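Local coordinates for protein angel homolog 2 (Homo sapiens, PDB 6RW0) that acts as a 2',3'-cyclic phosphatase of the CCR4/nocturin family and probably binds the 3' untranslated regions of messenger RNA, at residues 68-76 with 353-361. Residues are numbered along the deposited sequence; the frame is centred on the assembly and turned at random.
Sequences NSHLYRHCR and TTCHSRSAI
His-356, Ser-357 and Arg-358, at the tip of a beta hairpin, meet Leu-71 and His-74 in the loop between helices 62-67 and 82-96 of an endonuclease/exonuclease/phosphatase (DNase I-like) fold. The hairpin starts with a classic beta bulge, Thr-353 and Thr-354 both facing Ile-361, and turns back through a two-residue loop, Ser-357 and Arg-358. Cys-355 buries its side chain against helix 400-405. At His-356 the imidazole lies between the backbone N and the carbonyl carbon (chi1 59°), which brings ND1 round to Arg-358 N and one ring face to Leu-71. Leu-71 CD1 lies over that face in a CH-pi contact, 4.2 Å from the centroid of the His-356 ring, while Ser-359 O sits over the opposite face. At the ring edge, His-356 ND1 accepts a hydrogen bond from Arg-358 N, 3.1 Å long and lying in the ring plane, which helps to hold the ring's rotation. With an alanine in place of His-356, Arg-358 N would probably lose this acceptor and a gap open beside the Leu-71 methyls. His-356 CB also approaches Tyr-72 CE1 at 4.0 Å; the hydroxyl of that tyrosine bonds to Asp-417, and its side chain is about 5 Å from a bound magnesium ion, placing the contact beside the metal site. Ser-357 bonds twice to the loop. Ser-357 N donates to Leu-71 O at 3.0 Å, with the N-H...O angle a fairly straight 160°. Ser-357 OG and His-74 ND1 share a hydrogen bond of 2.8 Å, near the imidazole plane. Both ring nitrogens of His-74 are thus engaged, since NE2 bonds to Leu-409 O, and Trp-404 packs edge-to-face with the ring. Arg-358 contributes its aliphatic part, crossing Leu-71 at about a right angle: Arg-358 CD lies 3.7 Å from Leu-71 CD2 and meets the edge of the His-70 imidazole at CD2, 4.2 Å away.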
ATOM      1  N   ASN A  68       9.320  11.458 -14.971  1.00 19.70           N
ATOM      2  CA  ASN A  68       8.260  12.370 -14.565  1.00 20.20           C
ATOM      3  C   ASN A  68       8.844  13.630 -13.958  1.00 19.19           C
ATOM      4  O   ASN A  68       8.367  14.139 -12.941  1.00 19.74           O
ATOM      5  CB  ASN A  68       7.330  11.674 -13.588  1.00 21.98           C
ATOM      6  CG  ASN A  68       6.511  10.632 -14.257  1.00 26.14           C
ATOM      7  OD1 ASN A  68       5.589  10.954 -14.993  1.00 27.26           O
ATOM      8  ND2 ASN A  68       6.871   9.371 -14.064  1.00 29.80           N
ATOM      9  N   SER A  69       9.888  14.151 -14.595  1.00 19.76           N
ATOM     10  CA  SER A  69      10.663  15.235 -14.011  1.00 21.06           C
ATOM     11  C   SER A  69       9.824  16.478 -13.776  1.00 20.84           C
ATOM     12  O   SER A  69      10.173  17.286 -12.909  1.00 21.45           O
ATOM     13  CB  SER A  69      11.881  15.525 -14.893  1.00 24.60           C
ATOM     14  OG  SER A  69      11.517  16.074 -16.143  1.00 26.91           O
ATOM     15  N   HIS A  70       8.721  16.644 -14.508  1.00 20.86           N
ATOM     16  CA  HIS A  70       7.843  17.792 -14.307  1.00 19.59           C
ATOM     17  C   HIS A  70       7.194  17.806 -12.925  1.00 19.34           C
ATOM     18  O   HIS A  70       6.788  18.876 -12.460  1.00 21.56           O
ATOM     19  CB  HIS A  70       6.766  17.810 -15.400  1.00 20.91           C
ATOM     20  CG  HIS A  70       5.882  16.605 -15.380  1.00 20.28           C
ATOM     21  ND1 HIS A  70       6.335  15.345 -15.715  1.00 20.99           N
ATOM     22  CD2 HIS A  70       4.583  16.456 -15.026  1.00 23.00           C
ATOM     23  CE1 HIS A  70       5.350  14.476 -15.571  1.00 23.64           C
ATOM     24  NE2 HIS A  70       4.273  15.126 -15.166  1.00 21.75           N
ATOM     25  N   LEU A  71       7.080  16.654 -12.261  1.00 18.32           N
ATOM     26  CA  LEU A  71       6.510  16.589 -10.922  1.00 18.39           C
ATOM     27  C   LEU A  71       7.480  17.083  -9.863  1.00 18.39           C
ATOM     28  O   LEU A  71       7.052  17.359  -8.735  1.00 18.17           O
ATOM     29  CB  LEU A  71       6.151  15.145 -10.574  1.00 18.46           C
ATOM     30  CG  LEU A  71       5.125  14.492 -11.493  1.00 19.49           C
ATOM     31  CD1 LEU A  71       4.891  13.043 -11.090  1.00 21.92           C
ATOM     32  CD2 LEU A  71       3.810  15.250 -11.516  1.00 23.09           C
ATOM     33  N   TYR A  72       8.771  17.188 -10.205  1.00 18.24           N
ATOM     34  CA  TYR A  72       9.845  17.451  -9.243  1.00 19.66           C
ATOM     35  C   TYR A  72      10.577  18.751  -9.539  1.00 20.17           C
ATOM     36  O   TYR A  72      11.695  18.956  -9.042  1.00 20.78           O
ATOM     37  CB  TYR A  72      10.797  16.249  -9.159  1.00 19.89           C
ATOM     38  CG  TYR A  72      10.003  14.989  -8.945  1.00 18.85           C
ATOM     39  CD1 TYR A  72       9.297  14.784  -7.757  1.00 20.57           C
ATOM     40  CD2 TYR A  72       9.873  14.045  -9.949  1.00 18.84           C
ATOM     41  CE1 TYR A  72       8.521  13.663  -7.571  1.00 19.60           C
ATOM     42  CE2 TYR A  72       9.108  12.927  -9.775  1.00 18.10           C
ATOM     43  CZ  TYR A  72       8.427  12.730  -8.590  1.00 19.96           C
ATOM     44  OH  TYR A  72       7.656  11.606  -8.457  1.00 21.71           O
ATOM     45  N   ARG A  73       9.883  19.571 -10.292  1.00 21.80           N
ATOM     46  CA  ARG A  73      10.533  20.931 -10.644  0.52 24.26           C
ATOM     47  C   ARG A  73      10.870  21.810  -9.407  1.00 23.65           C
ATOM     48  O   ARG A  73      11.822  22.658  -9.340  1.00 26.03           O
ATOM     49  CB  ARG A  73       9.547  21.757 -11.475  0.52 29.38           C
ATOM     50  CG  ARG A  73       9.464  21.453 -12.949  0.52 36.01           C
ATOM     51  CD  ARG A  73       8.403  22.361 -13.624  0.52 38.74           C
ATOM     52  NE  ARG A  73       7.163  22.427 -12.844  0.52 40.17           N
ATOM     53  CZ  ARG A  73       6.547  23.548 -12.468  0.52 40.24           C
ATOM     54  NH1 ARG A  73       7.024  24.739 -12.812  0.52 40.39           N
ATOM     55  NH2 ARG A  73       5.435  23.472 -11.747  0.52 39.17           N
ATOM     56  N   HIS A  74      10.118  21.552  -8.323  1.00 22.95           N
ATOM     57  CA  HIS A  74      10.291  22.331  -7.106  1.00 21.54           C
ATOM     58  C   HIS A  74      11.524  21.931  -6.313  1.00 20.86           C
ATOM     59  O   HIS A  74      11.902  22.658  -5.390  1.00 22.61           O
ATOM     60  CB  HIS A  74       9.048  22.153  -6.231  1.00 21.99           C
ATOM     61  CG  HIS A  74       8.789  20.728  -5.844  1.00 19.73           C
ATOM     62  ND1 HIS A  74       8.237  19.806  -6.708  1.00 19.76           N
ATOM     63  CD2 HIS A  74       9.016  20.068  -4.684  1.00 21.77           C
ATOM     64  CE1 HIS A  74       8.133  18.640  -6.095  1.00 19.31           C
ATOM     65  NE2 HIS A  74       8.599  18.773  -4.865  1.00 20.32           N
ATOM     66  N   CYS A  75      12.158  20.814  -6.652  1.00 19.89           N
ATOM     67  CA  CYS A  75      13.257  20.265  -5.872  1.00 19.50           C
ATOM     68  C   CYS A  75      14.591  20.846  -6.311  1.00 22.28           C
ATOM     69  O   CYS A  75      14.830  21.052  -7.503  1.00 24.97           O
ATOM     70  CB  CYS A  75      13.310  18.757  -6.105  1.00 19.36           C
ATOM     71  SG  CYS A  75      11.772  17.919  -5.818  1.00 20.64           S
ATOM     72  N   ARG A  76      15.472  21.092  -5.345  1.00 22.80           N
ATOM     73  CA  ARG A  76      16.846  21.426  -5.692  1.00 25.18           C
ATOM     74  C   ARG A  76      17.464  20.251  -6.436  1.00 23.32           C
ATOM     75  O   ARG A  76      17.306  19.095  -6.033  1.00 24.65           O
ATOM     76  CB  ARG A  76      17.638  21.768  -4.435  1.00 27.40           C
ATOM     77  CG  ARG A  76      17.202  23.109  -3.852  1.00 30.46           C
ATOM     78  CD  ARG A  76      18.022  23.525  -2.617  1.00 32.88           C
ATOM     79  NE  ARG A  76      19.433  23.319  -2.902  1.00 36.94           N
ATOM     80  CZ  ARG A  76      20.173  22.343  -2.390  1.00 34.02           C
ATOM     81  NH1 ARG A  76      19.673  21.494  -1.501  1.00 32.26           N
ATOM     82  NH2 ARG A  76      21.438  22.232  -2.762  1.00 37.51           N
ATOM     83  N   THR A 353       0.184  11.840   2.572  1.00 14.53           N
ATOM     84  CA  THR A 353       1.279  10.873   2.501  1.00 14.93           C
ATOM     85  C   THR A 353       2.173  11.087   1.285  1.00 16.81           C
ATOM     86  O   THR A 353       3.182  10.384   1.151  1.00 17.18           O
ATOM     87  CB  THR A 353       0.763   9.420   2.519  1.00 15.50           C
ATOM     88  OG1 THR A 353       0.043   9.106   1.316  1.00 15.26           O
ATOM     89  CG2 THR A 353      -0.123   9.177   3.722  1.00 15.24           C
ATOM     90  N   THR A 354       1.837  12.024   0.397  1.00 18.46           N
ATOM     91  CA  THR A 354       2.629  12.334  -0.794  1.00 18.30           C
ATOM     92  C   THR A 354       2.477  13.819  -1.076  1.00 19.20           C
ATOM     93  O   THR A 354       1.438  14.404  -0.772  1.00 22.17           O
ATOM     94  CB  THR A 354       2.180  11.453  -1.970  1.00 21.41           C
ATOM     95  OG1 THR A 354       3.082  11.608  -3.072  1.00 25.94           O
ATOM     96  CG2 THR A 354       0.784  11.808  -2.450  1.00 23.36           C
ATOM     97  N   CYS A 355       3.528  14.445  -1.625  1.00 19.64           N
ATOM     98  CA  CYS A 355       3.481  15.899  -1.849  1.00 21.48           C
ATOM     99  C   CYS A 355       4.503  16.323  -2.905  1.00 24.98           C
ATOM    100  O   CYS A 355       5.641  16.669  -2.574  1.00 29.85           O
ATOM    101  CB  CYS A 355       3.709  16.695  -0.576  1.00 25.21           C
ATOM    102  SG  CYS A 355       3.574  18.521  -0.776  1.00 29.36           S
ATOM    103  N   HIS A 356       4.063  16.382  -4.159  1.00 19.59           N
ATOM    104  CA  HIS A 356       4.920  16.890  -5.224  1.00 18.39           C
ATOM    105  C   HIS A 356       4.242  18.042  -5.954  1.00 18.77           C
ATOM    106  O   HIS A 356       3.252  18.588  -5.457  1.00 20.59           O
ATOM    107  CB  HIS A 356       5.398  15.769  -6.155  1.00 18.65           C
ATOM    108  CG  HIS A 356       4.307  15.002  -6.831  1.00 18.66           C
ATOM    109  ND1 HIS A 356       3.285  15.606  -7.527  1.00 20.95           N
ATOM    110  CD2 HIS A 356       4.113  13.666  -6.959  1.00 20.68           C
ATOM    111  CE1 HIS A 356       2.495  14.677  -8.042  1.00 21.93           C
ATOM    112  NE2 HIS A 356       2.977  13.492  -7.710  1.00 22.64           N
ATOM    113  N   SER A 357       4.760  18.442  -7.104  1.00 19.06           N
ATOM    114  CA  SER A 357       4.301  19.659  -7.811  1.00 20.42           C
ATOM    115  C   SER A 357       2.820  19.569  -8.182  1.00 21.00           C
ATOM    116  O   SER A 357       2.225  20.603  -8.316  1.00 24.58           O
ATOM    117  CB  SER A 357       5.149  19.947  -9.019  1.00 22.14           C
ATOM    118  OG  SER A 357       6.402  20.500  -8.649  1.00 24.52           O
ATOM    119  N   ARG A 358       2.264  18.382  -8.409  1.00 19.43           N
ATOM    120  CA  ARG A 358       0.860  18.293  -8.864  1.00 20.95           C
ATOM    121  C   ARG A 358      -0.070  17.607  -7.863  1.00 22.17           C
ATOM    122  O   ARG A 358      -1.241  17.535  -8.165  1.00 27.17           O
ATOM    123  CB  ARG A 358       0.840  17.576 -10.215  1.00 23.65           C
ATOM    124  CG  ARG A 358       1.564  18.348 -11.307  1.00 27.32           C
ATOM    125  CD  ARG A 358       1.394  17.753 -12.695  1.00 30.12           C
ATOM    126  NE  ARG A 358       0.018  17.777 -13.156  1.00 35.02           N
ATOM    127  CZ  ARG A 358      -0.526  18.770 -13.839  1.00 40.84           C
ATOM    128  NH1 ARG A 358       0.169  19.856 -14.116  1.00 41.15           N
ATOM    129  NH2 ARG A 358      -1.777  18.670 -14.236  1.00 44.23           N
ATOM    130  N   SER A 359       0.402  17.116  -6.726  1.00 20.13           N
ATOM    131  CA  SER A 359      -0.475  16.357  -5.806  1.00 21.21           C
ATOM    132  C   SER A 359      -0.010  16.424  -4.351  1.00 21.09           C
ATOM    133  O   SER A 359       1.154  16.254  -4.120  1.00 22.42           O
ATOM    134  CB  SER A 359      -0.515  14.907  -6.279  1.00 25.47           C
ATOM    135  OG  SER A 359      -1.481  14.164  -5.592  1.00 29.82           O
ATOM    136  N   ALA A 360      -0.939  16.612  -3.420  1.00 20.01           N
ATOM    137  CA  ALA A 360      -0.673  16.456  -1.984  1.00 19.46           C
ATOM    138  C   ALA A 360      -1.916  15.848  -1.337  1.00 18.91           C
ATOM    139  O   ALA A 360      -2.892  16.554  -1.055  1.00 21.02           O
ATOM    140  CB  ALA A 360      -0.307  17.782  -1.327  1.00 21.82           C
ATOM    141  N   ILE A 361      -1.871  14.539  -1.088  1.00 17.13           N
ATOM    142  CA  ILE A 361      -3.032  13.752  -0.687  1.00 16.40           C
ATOM    143  C   ILE A 361      -2.540  12.550   0.117  1.00 15.23           C
ATOM    144  O   ILE A 361      -1.346  12.230   0.136  1.00 16.29           O
ATOM    145  CB  ILE A 361      -3.870  13.273  -1.902  1.00 17.85           C
ATOM    146  CG1 ILE A 361      -2.973  12.577  -2.936  1.00 18.10           C
ATOM    147  CG2 ILE A 361      -4.679  14.422  -2.529  1.00 20.55           C
ATOM    148  CD1 ILE A 361      -3.720  12.035  -4.155  1.00 19.12           C
TER